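Local coordinates for cytosol aminopeptidase (Staphylococcus aureus subsp. aureus, PDB 3KZW), which probably removes N-terminal amino acids, leucine above all, from peptides as a metal-dependent leucyl aminopeptidase of the cytosol, at residues Arg441-His446 with Ala462-Ser467; Glu360-Asp365 with Asp451-Thr456; Lys405-Glu410 with Phe432-Thr437; Val386-Ala391 with Ile479-Ala484. One frame throughout, in Å; residues are numbered along the deposited sequence.

Contact 1 (Arg441-His446 with Ala462-Ser467); sequences RASIKH and ALFAAS
Helix 438-443 runs into a type I turn spanning Ser443 to His446, and here Ser443 and Ile444 pack against Phe464 and Ser467 of helix 461-470. The CG2 methyl of Ile444 lies over one face of the Phe464 ring, 3.8 Å from the centroid and 16° off the normal, a CH-pi contact displaced toward the rim. Phe464 CE2 is 3.7 Å from Ile444 CG2. Phe464 reaches this far because its CG stands anti to the backbone N (chi1 -177°), which sends the ring across the gap toward the turn. Two oxygens meet the ring from its periphery rather than its face: Ser443 OG lies 3.4 Å from Phe464 CD2, near the ring plane, and Ser443 O lies in plane, 3.4 Å from Phe464 CE2. The turn is closed by His446 N donating to Ser443 O at 3.2 Å, while Ile444 and Val453 share a backbone bond that ties the turn to strand 452-453. Ser467 meets the same methyl from another direction, with Ser467 OG 3.7 Å from Ile444 CG2. Ser467 OG also approaches Arg441 N at 3.5 Å, but at an angle too poor for a bond; it is weakly bonded instead to Glu440 O. Ser443 OG likewise makes weak bonds to Thr439 O and Glu440 O one turn back in its own helix. Arg441 starts out away from helix 461-470, its NH2 weakly bonded to Ile436 O, and its side chain comes within about 7 Å of a bound sodium ion.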
loop_
_atom_site.group_PDB
_atom_site.type_symbol
_atom_site.label_atom_id
_atom_site.label_comp_id
_atom_site.label_asym_id
_atom_site.label_seq_id
_atom_site.Cartn_x
_atom_site.Cartn_y
_atom_site.Cartn_z
ATOM N N ARG A 441 -9.388 -27.975 -12.125
ATOM C CA ARG A 441 -9.514 -28.509 -13.483
ATOM C C ARG A 441 -10.503 -27.706 -14.330
ATOM O O ARG A 441 -10.345 -27.601 -15.548
ATOM C CB ARG A 441 -9.898 -29.994 -13.453
ATOM C CG ARG A 441 -8.711 -30.926 -13.612
ATOM C CD ARG A 441 -9.096 -32.394 -13.502
ATOM N NE ARG A 441 -8.895 -32.909 -12.149
ATOM C CZ ARG A 441 -9.869 -33.315 -11.341
ATOM N NH1 ARG A 441 -11.134 -33.289 -11.743
ATOM N NH2 ARG A 441 -9.575 -33.759 -10.130
ATOM N N ALA A 442 -11.509 -27.134 -13.673
ATOM C CA ALA A 442 -12.506 -26.304 -14.340
ATOM C C ALA A 442 -12.053 -24.855 -14.502
ATOM O O ALA A 442 -12.306 -24.240 -15.538
ATOM C CB ALA A 442 -13.828 -26.362 -13.593
ATOM N N SER A 443 -11.381 -24.315 -13.486
ATOM C CA SER A 443 -11.056 -22.889 -13.458
ATOM C C SER A 443 -9.938 -22.472 -14.414
ATOM O O SER A 443 -9.826 -21.291 -14.755
ATOM C CB SER A 443 -10.766 -22.411 -12.031
ATOM O OG SER A 443 -9.580 -22.993 -11.529
ATOM N N ILE A 444 -9.122 -23.431 -14.855
ATOM C CA ILE A 444 -8.091 -23.146 -15.864
ATOM C C ILE A 444 -8.719 -22.886 -17.232
ATOM O O ILE A 444 -8.058 -22.399 -18.149
ATOM C CB ILE A 444 -7.003 -24.258 -15.969
ATOM C CG1 ILE A 444 -7.622 -25.614 -16.335
ATOM C CG2 ILE A 444 -6.180 -24.336 -14.680
ATOM C CD1 ILE A 444 -6.625 -26.628 -16.858
ATOM N N LYS A 445 -10.004 -23.202 -17.349
ATOM C CA LYS A 445 -10.752 -23.015 -18.589
ATOM C C LYS A 445 -11.645 -21.769 -18.549
ATOM O O LYS A 445 -12.373 -21.492 -19.504
ATOM C CB LYS A 445 -11.594 -24.259 -18.892
ATOM C CG LYS A 445 -10.773 -25.534 -19.118
ATOM C CD LYS A 445 -11.642 -26.792 -19.131
ATOM C CE LYS A 445 -12.367 -26.972 -20.460
ATOM N NZ LYS A 445 -13.181 -28.222 -20.490
ATOM N N HIS A 446 -11.580 -21.020 -17.447
ATOM C CA HIS A 446 -12.402 -19.818 -17.271
ATOM C C HIS A 446 -11.840 -18.607 -18.023
ATOM O O HIS A 446 -11.369 -17.637 -17.418
ATOM C CB HIS A 446 -12.604 -19.482 -15.785
ATOM C CG HIS A 446 -13.509 -20.432 -15.060
ATOM N ND1 HIS A 446 -13.485 -20.578 -13.689
ATOM C CD2 HIS A 446 -14.458 -21.286 -15.512
ATOM C CE1 HIS A 446 -14.384 -21.477 -13.328
ATOM N NE2 HIS A 446 -14.988 -21.923 -14.415
ATOM N N ALA A 462 -1.562 -21.879 -6.034
ATOM C CA ALA A 462 -0.603 -22.964 -6.228
ATOM C C ALA A 462 -1.280 -24.185 -6.845
ATOM O O ALA A 462 -0.695 -24.869 -7.686
ATOM C CB ALA A 462 0.075 -23.329 -4.912
ATOM N N LEU A 463 -2.520 -24.440 -6.431
ATOM C CA LEU A 463 -3.301 -25.557 -6.960
ATOM C C LEU A 463 -3.691 -25.294 -8.415
ATOM O O LEU A 463 -3.668 -26.205 -9.247
ATOM C CB LEU A 463 -4.554 -25.812 -6.110
ATOM C CG LEU A 463 -4.527 -25.752 -4.578
ATOM C CD1 LEU A 463 -5.898 -26.108 -4.045
ATOM C CD2 LEU A 463 -3.469 -26.662 -3.967
ATOM N N PHE A 464 -4.040 -24.042 -8.708
ATOM C CA PHE A 464 -4.360 -23.609 -10.067
ATOM C C PHE A 464 -3.175 -23.816 -11.011
ATOM O O PHE A 464 -3.327 -24.397 -12.086
ATOM C CB PHE A 464 -4.787 -22.136 -10.074
ATOM C CG PHE A 464 -5.206 -21.627 -11.427
ATOM C CD1 PHE A 464 -4.261 -21.189 -12.345
ATOM C CD2 PHE A 464 -6.547 -21.586 -11.781
ATOM C CE1 PHE A 464 -4.644 -20.725 -13.596
ATOM C CE2 PHE A 464 -6.939 -21.116 -13.030
ATOM C CZ PHE A 464 -5.985 -20.688 -13.938
ATOM N N ALA A 465 -2.001 -23.332 -10.604
ATOM C CA ALA A 465 -0.780 -23.475 -11.393
ATOM C C ALA A 465 -0.475 -24.941 -11.713
ATOM O O ALA A 465 -0.116 -25.276 -12.844
ATOM C CB ALA A 465 0.387 -22.833 -10.672
ATOM N N ALA A 466 -0.633 -25.804 -10.710
ATOM C CA ALA A 466 -0.402 -27.237 -10.863
ATOM C C ALA A 466 -1.380 -27.849 -11.863
ATOM O O ALA A 466 -0.992 -28.657 -12.709
ATOM C CB ALA A 466 -0.511 -27.931 -9.518
ATOM N N SER A 467 -2.645 -27.448 -11.757
ATOM C CA SER A 467 -3.691 -27.889 -12.674
ATOM C C SER A 467 -3.378 -27.473 -14.108
ATOM O O SER A 467 -3.606 -28.236 -15.045
ATOM C CB SER A 467 -5.043 -27.313 -12.252
ATOM O OG SER A 467 -6.078 -27.743 -13.120
#

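Contact 2 (Glu360-Asp365 with Asp451-Thr456); sequences EVMNTD and DLVNHT
The segment opening the leucine aminopeptidase signature Asn-Thr-Asp-Ala-Glu-Gly-Arg-Leu, which begins at Asn363, is held against residues 452-455 by the side chain of Asn454. One amide grips two residues of the neighbour: Asn454 OD1 accepts from Met362 N at 2.8 Å, with the donor tilted out of the carbonyl plane, and Asn454 ND2 donates a hydrogen bond to Asn363 O at 3.0 Å, almost in the plane of its own amide. ND2 has a second acceptor in Ala366 O, so both ends of the group are engaged and its flip is fixed. Asn454 gets there with CG wedged between its backbone N and carbonyl carbon (chi1 85°). Upstream, edge strand 452-453 pairs in parallel with 358-360, the central strand of a three-stranded sheet, Glu360 N donating to Leu452 O at 2.8 Å and Asn454 N to Glu360 O at 3.2 Å. Glu360 and Val453 share one sheet face, and Glu360 OE1 bonds Ser447 OG. Met362 CG touches Val453 CG2 at 3.7 Å. Asn363 CB lies over the face of the His455 ring, 3.8 Å from its centroid, with the Asn363 amide standing perpendicular to that ring. Asn363 OD1 accepts from Asp365 N at 3.0 Å, an Asx turn. Asp365 forms a salt bridge with Lys295 and probably corresponds to the signature aspartate that binds metal in related leucine aminopeptidases.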
loop_
_atom_site.group_PDB
_atom_site.type_symbol
_atom_site.label_atom_id
_atom_site.label_comp_id
_atom_site.label_asym_id
_atom_site.label_seq_id
_atom_site.Cartn_x
_atom_site.Cartn_y
_atom_site.Cartn_z
ATOM N N GLU A 360 -5.108 -17.528 -22.973
ATOM C CA GLU A 360 -5.168 -16.107 -22.648
ATOM C C GLU A 360 -4.252 -15.828 -21.463
ATOM O O GLU A 360 -4.370 -16.464 -20.414
ATOM C CB GLU A 360 -6.602 -15.678 -22.325
ATOM C CG GLU A 360 -6.759 -14.184 -22.032
ATOM C CD GLU A 360 -8.157 -13.802 -21.555
ATOM O OE1 GLU A 360 -8.809 -14.612 -20.861
ATOM O OE2 GLU A 360 -8.604 -12.677 -21.874
ATOM N N VAL A 361 -3.333 -14.883 -21.641
ATOM C CA VAL A 361 -2.414 -14.494 -20.581
ATOM C C VAL A 361 -2.987 -13.292 -19.842
ATOM O O VAL A 361 -3.138 -12.219 -20.421
ATOM C CB VAL A 361 -1.000 -14.174 -21.133
ATOM C CG1 VAL A 361 -0.090 -13.652 -20.029
ATOM C CG2 VAL A 361 -0.387 -15.409 -21.783
ATOM N N MET A 362 -3.317 -13.483 -18.567
ATOM C CA MET A 362 -3.858 -12.402 -17.739
ATOM C C MET A 362 -2.844 -11.856 -16.732
ATOM O O MET A 362 -3.055 -10.794 -16.142
ATOM C CB MET A 362 -5.132 -12.856 -17.025
ATOM C CG MET A 362 -6.323 -13.073 -17.954
ATOM S SD MET A 362 -6.751 -11.640 -18.978
ATOM C CE MET A 362 -7.533 -10.564 -17.770
ATOM N N ASN A 363 -1.748 -12.590 -16.549
ATOM C CA ASN A 363 -0.677 -12.210 -15.638
ATOM C C ASN A 363 0.653 -12.704 -16.202
ATOM O O ASN A 363 0.888 -13.911 -16.291
ATOM C CB ASN A 363 -0.946 -12.799 -14.247
ATOM C CG ASN A 363 0.088 -12.386 -13.201
ATOM O OD1 ASN A 363 1.055 -11.680 -13.484
ATOM N ND2 ASN A 363 -0.124 -12.840 -11.972
ATOM N N THR A 364 1.512 -11.766 -16.590
ATOM C CA THR A 364 2.800 -12.106 -17.204
ATOM C C THR A 364 3.824 -12.622 -16.189
ATOM O O THR A 364 4.863 -13.165 -16.570
ATOM C CB THR A 364 3.402 -10.920 -18.001
ATOM O OG1 THR A 364 3.603 -9.803 -17.128
ATOM C CG2 THR A 364 2.483 -10.513 -19.151
ATOM N N ASP A 365 3.526 -12.455 -14.902
ATOM C CA ASP A 365 4.376 -12.979 -13.837
ATOM C C ASP A 365 4.080 -14.461 -13.576
ATOM O O ASP A 365 4.811 -15.136 -12.845
ATOM C CB ASP A 365 4.219 -12.147 -12.559
ATOM C CG ASP A 365 5.362 -12.358 -11.569
ATOM O OD1 ASP A 365 6.377 -12.999 -11.932
ATOM O OD2 ASP A 365 5.243 -11.878 -10.420
ATOM N N ASP A 451 -9.180 -21.066 -25.005
ATOM C CA ASP A 451 -9.421 -22.385 -24.415
ATOM C C ASP A 451 -9.010 -22.408 -22.949
ATOM O O ASP A 451 -9.696 -23.006 -22.118
ATOM C CB ASP A 451 -8.652 -23.473 -25.173
ATOM C CG ASP A 451 -9.128 -23.646 -26.606
ATOM O OD1 ASP A 451 -10.352 -23.643 -26.840
ATOM O OD2 ASP A 451 -8.276 -23.804 -27.504
ATOM N N LEU A 452 -7.886 -21.760 -22.646
ATOM C CA LEU A 452 -7.329 -21.741 -21.294
ATOM C C LEU A 452 -6.927 -20.335 -20.848
ATOM O O LEU A 452 -6.692 -19.449 -21.673
ATOM C CB LEU A 452 -6.123 -22.684 -21.192
ATOM C CG LEU A 452 -6.326 -24.179 -21.468
ATOM C CD1 LEU A 452 -4.993 -24.855 -21.728
ATOM C CD2 LEU A 452 -7.077 -24.871 -20.338
ATOM N N VAL A 453 -6.862 -20.149 -19.532
ATOM C CA VAL A 453 -6.375 -18.911 -18.927
ATOM C C VAL A 453 -5.243 -19.260 -17.951
ATOM O O VAL A 453 -5.274 -20.322 -17.320
ATOM C CB VAL A 453 -7.528 -18.105 -18.250
ATOM C CG1 VAL A 453 -8.043 -18.798 -16.984
ATOM C CG2 VAL A 453 -7.097 -16.679 -17.953
ATOM N N ASN A 454 -4.243 -18.388 -17.844
ATOM C CA ASN A 454 -3.047 -18.703 -17.058
ATOM C C ASN A 454 -3.069 -18.190 -15.615
ATOM O O ASN A 454 -2.122 -18.416 -14.857
ATOM C CB ASN A 454 -1.769 -18.245 -17.786
ATOM C CG ASN A 454 -1.428 -16.782 -17.532
ATOM O OD1 ASN A 454 -2.300 -15.911 -17.530
ATOM N ND2 ASN A 454 -0.144 -16.508 -17.328
ATOM N N HIS A 455 -4.145 -17.508 -15.234
ATOM C CA HIS A 455 -4.215 -16.885 -13.914
ATOM C C HIS A 455 -5.642 -16.749 -13.397
ATOM O O HIS A 455 -6.566 -16.456 -14.158
ATOM C CB HIS A 455 -3.538 -15.511 -13.948
ATOM C CG HIS A 455 -3.320 -14.901 -12.597
ATOM N ND1 HIS A 455 -3.996 -13.778 -12.169
ATOM C CD2 HIS A 455 -2.489 -15.249 -11.582
ATOM C CE1 HIS A 455 -3.594 -13.463 -10.949
ATOM N NE2 HIS A 455 -2.683 -14.342 -10.569
ATOM N N THR A 456 -5.804 -16.967 -12.095
ATOM C CA THR A 456 -7.072 -16.741 -11.410
ATOM C C THR A 456 -6.910 -15.633 -10.369
ATOM O O THR A 456 -5.849 -15.502 -9.742
ATOM C CB THR A 456 -7.604 -18.034 -10.727
ATOM O OG1 THR A 456 -8.849 -17.759 -10.070
ATOM C CG2 THR A 456 -6.596 -18.592 -9.705
#

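Contact 3 (Lys405-Glu410 with Phe432-Thr437); sequences KAAAFE and FELPIT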
loop_
_atom_site.group_PDB
_atom_site.type_symbol
_atom_site.label_atom_id
_atom_site.label_comp_id
_atom_site.label_asym_id
_atom_site.label_seq_id
_atom_site.Cartn_x
_atom_site.Cartn_y
_atom_site.Cartn_z
ATOM N N LYS A 405 9.772 -26.147 2.866
ATOM C CA LYS A 405 9.099 -27.358 2.393
ATOM C C LYS A 405 8.664 -27.210 0.940
ATOM O O LYS A 405 8.307 -26.117 0.504
ATOM C CB LYS A 405 7.879 -27.673 3.264
ATOM C CG LYS A 405 8.160 -27.732 4.752
ATOM C CD LYS A 405 6.880 -27.903 5.547
ATOM C CE LYS A 405 7.059 -27.442 6.983
ATOM N NZ LYS A 405 7.262 -25.970 7.089
ATOM N N ALA A 406 8.693 -28.312 0.196
ATOM C CA ALA A 406 8.263 -28.320 -1.202
ATOM C C ALA A 406 6.825 -28.812 -1.345
ATOM O O ALA A 406 6.367 -29.656 -0.566
ATOM C CB ALA A 406 9.193 -29.173 -2.036
ATOM N N ALA A 407 6.121 -28.280 -2.342
ATOM C CA ALA A 407 4.750 -28.696 -2.628
ATOM C C ALA A 407 4.726 -29.671 -3.793
ATOM O O ALA A 407 5.257 -29.376 -4.866
ATOM C CB ALA A 407 3.874 -27.489 -2.925
ATOM N N ALA A 408 4.114 -30.832 -3.574
ATOM C CA ALA A 408 4.002 -31.857 -4.606
ATOM C C ALA A 408 2.547 -32.079 -5.016
ATOM O O ALA A 408 1.649 -32.107 -4.172
ATOM C CB ALA A 408 4.630 -33.153 -4.135
ATOM N N PHE A 409 2.329 -32.226 -6.322
ATOM C CA PHE A 409 1.000 -32.449 -6.881
ATOM C C PHE A 409 1.027 -33.661 -7.800
ATOM O O PHE A 409 1.920 -33.786 -8.639
ATOM C CB PHE A 409 0.550 -31.237 -7.697
ATOM C CG PHE A 409 0.549 -29.941 -6.935
ATOM C CD1 PHE A 409 1.718 -29.193 -6.798
ATOM C CD2 PHE A 409 -0.630 -29.448 -6.389
ATOM C CE1 PHE A 409 1.715 -27.988 -6.109
ATOM C CE2 PHE A 409 -0.645 -28.242 -5.704
ATOM C CZ PHE A 409 0.530 -27.510 -5.560
ATOM N N GLU A 410 0.053 -34.552 -7.648
ATOM C CA GLU A 410 -0.031 -35.718 -8.522
ATOM C C GLU A 410 -1.210 -35.635 -9.482
ATOM O O GLU A 410 -2.271 -35.096 -9.154
ATOM C CB GLU A 410 -0.045 -37.040 -7.730
ATOM C CG GLU A 410 -1.288 -37.298 -6.869
ATOM C CD GLU A 410 -2.451 -37.914 -7.642
ATOM O OE1 GLU A 410 -2.228 -38.466 -8.746
ATOM O OE2 GLU A 410 -3.595 -37.850 -7.141
ATOM N N PHE A 432 5.612 -32.192 0.660
ATOM C CA PHE A 432 4.243 -32.525 1.053
ATOM C C PHE A 432 3.234 -32.302 -0.070
ATOM O O PHE A 432 3.419 -31.433 -0.925
ATOM C CB PHE A 432 3.842 -31.771 2.323
ATOM C CG PHE A 432 4.615 -32.191 3.539
ATOM C CD1 PHE A 432 4.229 -33.307 4.272
ATOM C CD2 PHE A 432 5.743 -31.484 3.941
ATOM C CE1 PHE A 432 4.949 -33.711 5.393
ATOM C CE2 PHE A 432 6.471 -31.877 5.063
ATOM C CZ PHE A 432 6.069 -32.994 5.789
ATOM N N GLU A 433 2.171 -33.103 -0.061
ATOM C CA GLU A 433 1.175 -33.074 -1.124
ATOM C C GLU A 433 0.151 -31.957 -0.949
ATOM O O GLU A 433 -0.316 -31.688 0.161
ATOM C CB GLU A 433 0.464 -34.428 -1.240
ATOM C CG GLU A 433 -0.390 -34.576 -2.505
ATOM C CD GLU A 433 -1.224 -35.854 -2.545
ATOM O OE1 GLU A 433 -1.103 -36.695 -1.622
ATOM O OE2 GLU A 433 -2.006 -36.010 -3.511
ATOM N N LEU A 434 -0.174 -31.308 -2.062
ATOM C CA LEU A 434 -1.337 -30.435 -2.162
ATOM C C LEU A 434 -2.234 -30.967 -3.284
ATOM O O LEU A 434 -1.737 -31.580 -4.231
ATOM C CB LEU A 434 -0.909 -28.992 -2.434
ATOM C CG LEU A 434 -0.106 -28.250 -1.362
ATOM C CD1 LEU A 434 0.275 -26.871 -1.857
ATOM C CD2 LEU A 434 -0.878 -28.145 -0.060
ATOM N N PRO A 435 -3.558 -30.745 -3.184
ATOM C CA PRO A 435 -4.480 -31.399 -4.114
ATOM C C PRO A 435 -4.737 -30.649 -5.425
ATOM O O PRO A 435 -4.549 -29.434 -5.497
ATOM C CB PRO A 435 -5.773 -31.475 -3.306
ATOM C CG PRO A 435 -5.727 -30.286 -2.417
ATOM C CD PRO A 435 -4.276 -29.954 -2.167
ATOM N N ILE A 436 -5.146 -31.394 -6.451
ATOM C CA ILE A 436 -5.739 -30.828 -7.661
ATOM C C ILE A 436 -7.149 -31.400 -7.766
ATOM O O ILE A 436 -7.323 -32.593 -8.032
ATOM C CB ILE A 436 -4.945 -31.180 -8.942
ATOM C CG1 ILE A 436 -3.474 -30.775 -8.811
ATOM C CG2 ILE A 436 -5.577 -30.510 -10.157
ATOM C CD1 ILE A 436 -2.569 -31.367 -9.885
ATOM N N THR A 437 -8.153 -30.552 -7.549
ATOM C CA THR A 437 -9.545 -30.998 -7.548
ATOM C C THR A 437 -10.299 -30.571 -8.809
ATOM O O THR A 437 -9.731 -29.930 -9.696
ATOM C CB THR A 437 -10.310 -30.500 -6.299
ATOM O OG1 THR A 437 -10.543 -29.091 -6.402
ATOM C CG2 THR A 437 -9.535 -30.808 -5.021
HETATM O O HOH W 1 -3.344 -38.212 -4.538
HETATM O O HOH W 2 -2.059 -34.232 -5.898
#
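Phe409 and Leu434 make the apolar heart of this contact, Phe409 CE2 lying 3.4 Å from Leu434 CB. The Phe409 ring leans toward the neighbouring chain because its CG lies beside its own backbone N, anti to the carbonyl carbon (chi1 -56°). Leu434 continues past the ring, and Leu434 CD1 meets Ala407 CB at 3.8 Å. Beyond the root of the phenyl group, Ile436 reaches back so that Ile436 CD1 touches Phe409 CB at 3.8 Å. Helix 461-470 covers this cluster through Leu463 and Ala466, and Leu434 also packs on Leu434 of the second subunit. Between the side chains run three backbone bonds: Phe432 N to Ala406 O at 2.9 Å, Ala408 N to Phe432 O at 2.8 Å and Leu434 N to Ala408 O at 2.9 Å. At one end the Lys405 chain passes the Phe432 ring, its NZ going on to Leu401 O and to Glu440 of the second subunit. At the other end two carboxylates approach each other, Glu410 and Glu433, with planes 74° apart. Water 1 bridges them, donating to Glu410 OE2 at 2.6 Å and to Glu433 OE2, which would ease the repulsion between like charges. Water 2 accepts from Glu410 N and faces Glu433 OE2 and Leu434 O, though it cannot serve all its neighbours at once. Strand 406-411, helix 414-426 and strand 431-433, consecutive in the chain, form a beta-alpha-beta crossover, its two strands paired in parallel at this side of the catalytic domain's sheet.

Contact 4 (Val386-Ala391 with Ile479-Ala484); sequences VIMDFA and IHFDIA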
loop_
_atom_site.group_PDB
_atom_site.type_symbol
_atom_site.label_atom_id
_atom_site.label_comp_id
_atom_site.label_asym_id
_atom_site.label_seq_id
_atom_site.Cartn_x
_atom_site.Cartn_y
_atom_site.Cartn_z
ATOM N N VAL A 386 6.442 -41.831 -16.802
ATOM C CA VAL A 386 6.079 -40.789 -15.839
ATOM C C VAL A 386 6.730 -39.461 -16.225
ATOM O O VAL A 386 7.834 -39.436 -16.770
ATOM C CB VAL A 386 6.451 -41.189 -14.374
ATOM C CG1 VAL A 386 7.968 -41.272 -14.178
ATOM C CG2 VAL A 386 5.818 -40.238 -13.362
ATOM N N ILE A 387 6.024 -38.364 -15.962
ATOM C CA ILE A 387 6.564 -37.024 -16.162
ATOM C C ILE A 387 6.707 -36.343 -14.804
ATOM O O ILE A 387 5.761 -36.302 -14.016
ATOM C CB ILE A 387 5.673 -36.167 -17.106
ATOM C CG1 ILE A 387 5.573 -36.818 -18.489
ATOM C CG2 ILE A 387 6.220 -34.738 -17.224
ATOM C CD1 ILE A 387 4.533 -36.192 -19.405
ATOM N N MET A 388 7.901 -35.830 -14.531
ATOM C CA MET A 388 8.154 -35.059 -13.318
ATOM C C MET A 388 8.706 -33.695 -13.684
ATOM O O MET A 388 9.739 -33.595 -14.348
ATOM C CB MET A 388 9.134 -35.787 -12.401
ATOM C CG MET A 388 8.587 -37.061 -11.802
ATOM S SD MET A 388 9.799 -37.912 -10.783
ATOM C CE MET A 388 9.028 -39.520 -10.645
ATOM N N ASP A 389 8.010 -32.645 -13.264
ATOM C CA ASP A 389 8.485 -31.290 -13.508
ATOM C C ASP A 389 8.942 -30.611 -12.216
ATOM O O ASP A 389 8.384 -30.857 -11.143
ATOM C CB ASP A 389 7.450 -30.455 -14.275
ATOM C CG ASP A 389 6.299 -29.985 -13.401
ATOM O OD1 ASP A 389 6.483 -29.009 -12.637
ATOM O OD2 ASP A 389 5.202 -30.574 -13.491
ATOM N N PHE A 390 9.966 -29.770 -12.338
ATOM C CA PHE A 390 10.569 -29.083 -11.200
ATOM C C PHE A 390 10.625 -27.595 -11.500
ATOM O O PHE A 390 11.221 -27.178 -12.498
ATOM C CB PHE A 390 11.978 -29.624 -10.928
ATOM C CG PHE A 390 12.025 -31.112 -10.707
ATOM C CD1 PHE A 390 12.100 -31.989 -11.789
ATOM C CD2 PHE A 390 11.989 -31.638 -9.420
ATOM C CE1 PHE A 390 12.132 -33.368 -11.592
ATOM C CE2 PHE A 390 12.027 -33.017 -9.213
ATOM C CZ PHE A 390 12.097 -33.883 -10.302
ATOM N N ALA A 391 9.995 -26.796 -10.641
ATOM C CA ALA A 391 9.861 -25.362 -10.888
ATOM C C ALA A 391 9.693 -24.536 -9.621
ATOM O O ALA A 391 9.047 -24.964 -8.661
ATOM C CB ALA A 391 8.700 -25.098 -11.832
ATOM N N ILE A 479 3.838 -35.821 -11.992
ATOM C CA ILE A 479 4.044 -35.183 -10.694
ATOM C C ILE A 479 4.676 -33.801 -10.864
ATOM O O ILE A 479 5.707 -33.652 -11.519
ATOM C CB ILE A 479 4.892 -36.038 -9.725
ATOM C CG1 ILE A 479 4.290 -37.435 -9.560
ATOM C CG2 ILE A 479 4.991 -35.345 -8.366
ATOM C CD1 ILE A 479 5.190 -38.418 -8.843
ATOM N N HIS A 480 4.038 -32.796 -10.270
ATOM C CA HIS A 480 4.513 -31.419 -10.322
ATOM C C HIS A 480 5.115 -31.013 -8.976
ATOM O O HIS A 480 4.469 -31.137 -7.931
ATOM C CB HIS A 480 3.363 -30.485 -10.725
ATOM C CG HIS A 480 3.649 -29.034 -10.500
ATOM N ND1 HIS A 480 4.644 -28.358 -11.174
ATOM C CD2 HIS A 480 3.069 -28.127 -9.678
ATOM C CE1 HIS A 480 4.670 -27.099 -10.771
ATOM N NE2 HIS A 480 3.723 -26.933 -9.864
ATOM N N PHE A 481 6.356 -30.535 -9.011
ATOM C CA PHE A 481 7.059 -30.106 -7.804
ATOM C C PHE A 481 7.259 -28.591 -7.771
ATOM O O PHE A 481 8.068 -28.044 -8.529
ATOM C CB PHE A 481 8.418 -30.802 -7.690
ATOM C CG PHE A 481 8.333 -32.284 -7.461
ATOM C CD1 PHE A 481 7.979 -32.790 -6.215
ATOM C CD2 PHE A 481 8.635 -33.175 -8.483
ATOM C CE1 PHE A 481 7.910 -34.163 -5.995
ATOM C CE2 PHE A 481 8.577 -34.546 -8.273
ATOM C CZ PHE A 481 8.214 -35.041 -7.024
ATOM N N ASP A 482 6.517 -27.920 -6.892
ATOM C CA ASP A 482 6.683 -26.484 -6.683
ATOM C C ASP A 482 7.729 -26.262 -5.596
ATOM O O ASP A 482 7.455 -26.435 -4.406
ATOM C CB ASP A 482 5.351 -25.823 -6.310
ATOM C CG ASP A 482 5.337 -24.318 -6.582
ATOM O OD1 ASP A 482 6.418 -23.684 -6.649
ATOM O OD2 ASP A 482 4.229 -23.758 -6.726
ATOM N N ILE A 483 8.931 -25.890 -6.025
ATOM C CA ILE A 483 10.066 -25.717 -5.122
ATOM C C ILE A 483 10.448 -24.241 -4.961
ATOM O O ILE A 483 11.613 -23.912 -4.744
ATOM C CB ILE A 483 11.296 -26.565 -5.567
ATOM C CG1 ILE A 483 11.721 -26.221 -7.002
ATOM C CG2 ILE A 483 10.992 -28.050 -5.432
ATOM C CD1 ILE A 483 13.131 -26.665 -7.363
ATOM N N ALA A 484 9.456 -23.360 -5.050
ATOM C CA ALA A 484 9.679 -21.921 -4.907
ATOM C C ALA A 484 10.352 -21.571 -3.581
ATOM O O ALA A 484 11.185 -20.663 -3.514
ATOM C CB ALA A 484 8.368 -21.164 -5.061
#
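Phe390 and Phe481 stand side by side on one face of the catalytic domain's mixed sheet, where strands 386-391 and 478-482 run parallel. Their planes are nearly parallel, 14° apart, but slid so that the rings barely overlap: the centroids are 5.1 Å apart, and Phe390 CE2 meets Phe481 CD2 at 3.5 Å. Met388 shares this face and brings its CG to the edge of the Phe481 ring, with Met388 CG 4.3 Å from Phe481 CE2. Helix 505-512 covers Met388 and Phe390, while helix 414-426 packs on Met388 and Ile479.

The other face carries the polar pair Asp389 and His480. With its CG between the backbone N and carbonyl carbon (chi1 76°), Asp389 swings its carboxylate across to the His480 ring edge, the two planes 31° apart. His480 ND1 donates to Asp389 OD1 in a bond modelled at 2.4 Å, a length too short to be taken literally at this resolution. Asp389 OD2 is bonded to His478 NE2, so the carboxylate serves two histidines of the neighbouring strand.

Backbone bonds alternate along the pair, from Ile479 N to Ile387 O at 2.8 Å to the last, in which Ile483 N donates to Ala391 O at 2.8 Å.

Overall arrangement
All four contacts lie in the catalytic domain, on the same side of the chain's centre. Contacts 3 and 4 share the large mixed sheet, their centres 10 Å apart: strand 406-411 runs antiparallel beside strand 478-482, joined by backbone bonds Ala407-Asp482 and Phe409-His480. Contact 1 lies about 13 Å from contact 3 and 16 Å from contact 4, centre to centre. Contact 2, centred 10 Å from contact 1, touches neither sheet contact. The chain order is 360-365, 386-391, 405-410, 432-437, 441-446, 451-456, 462-467, 479-484. The signature segment thus connects to the core sheet by touches: contact 2 meets contact 1 at Val453 and Ile444, and contact 1 meets the sheet where Ala466 packs on Phe409 and His480.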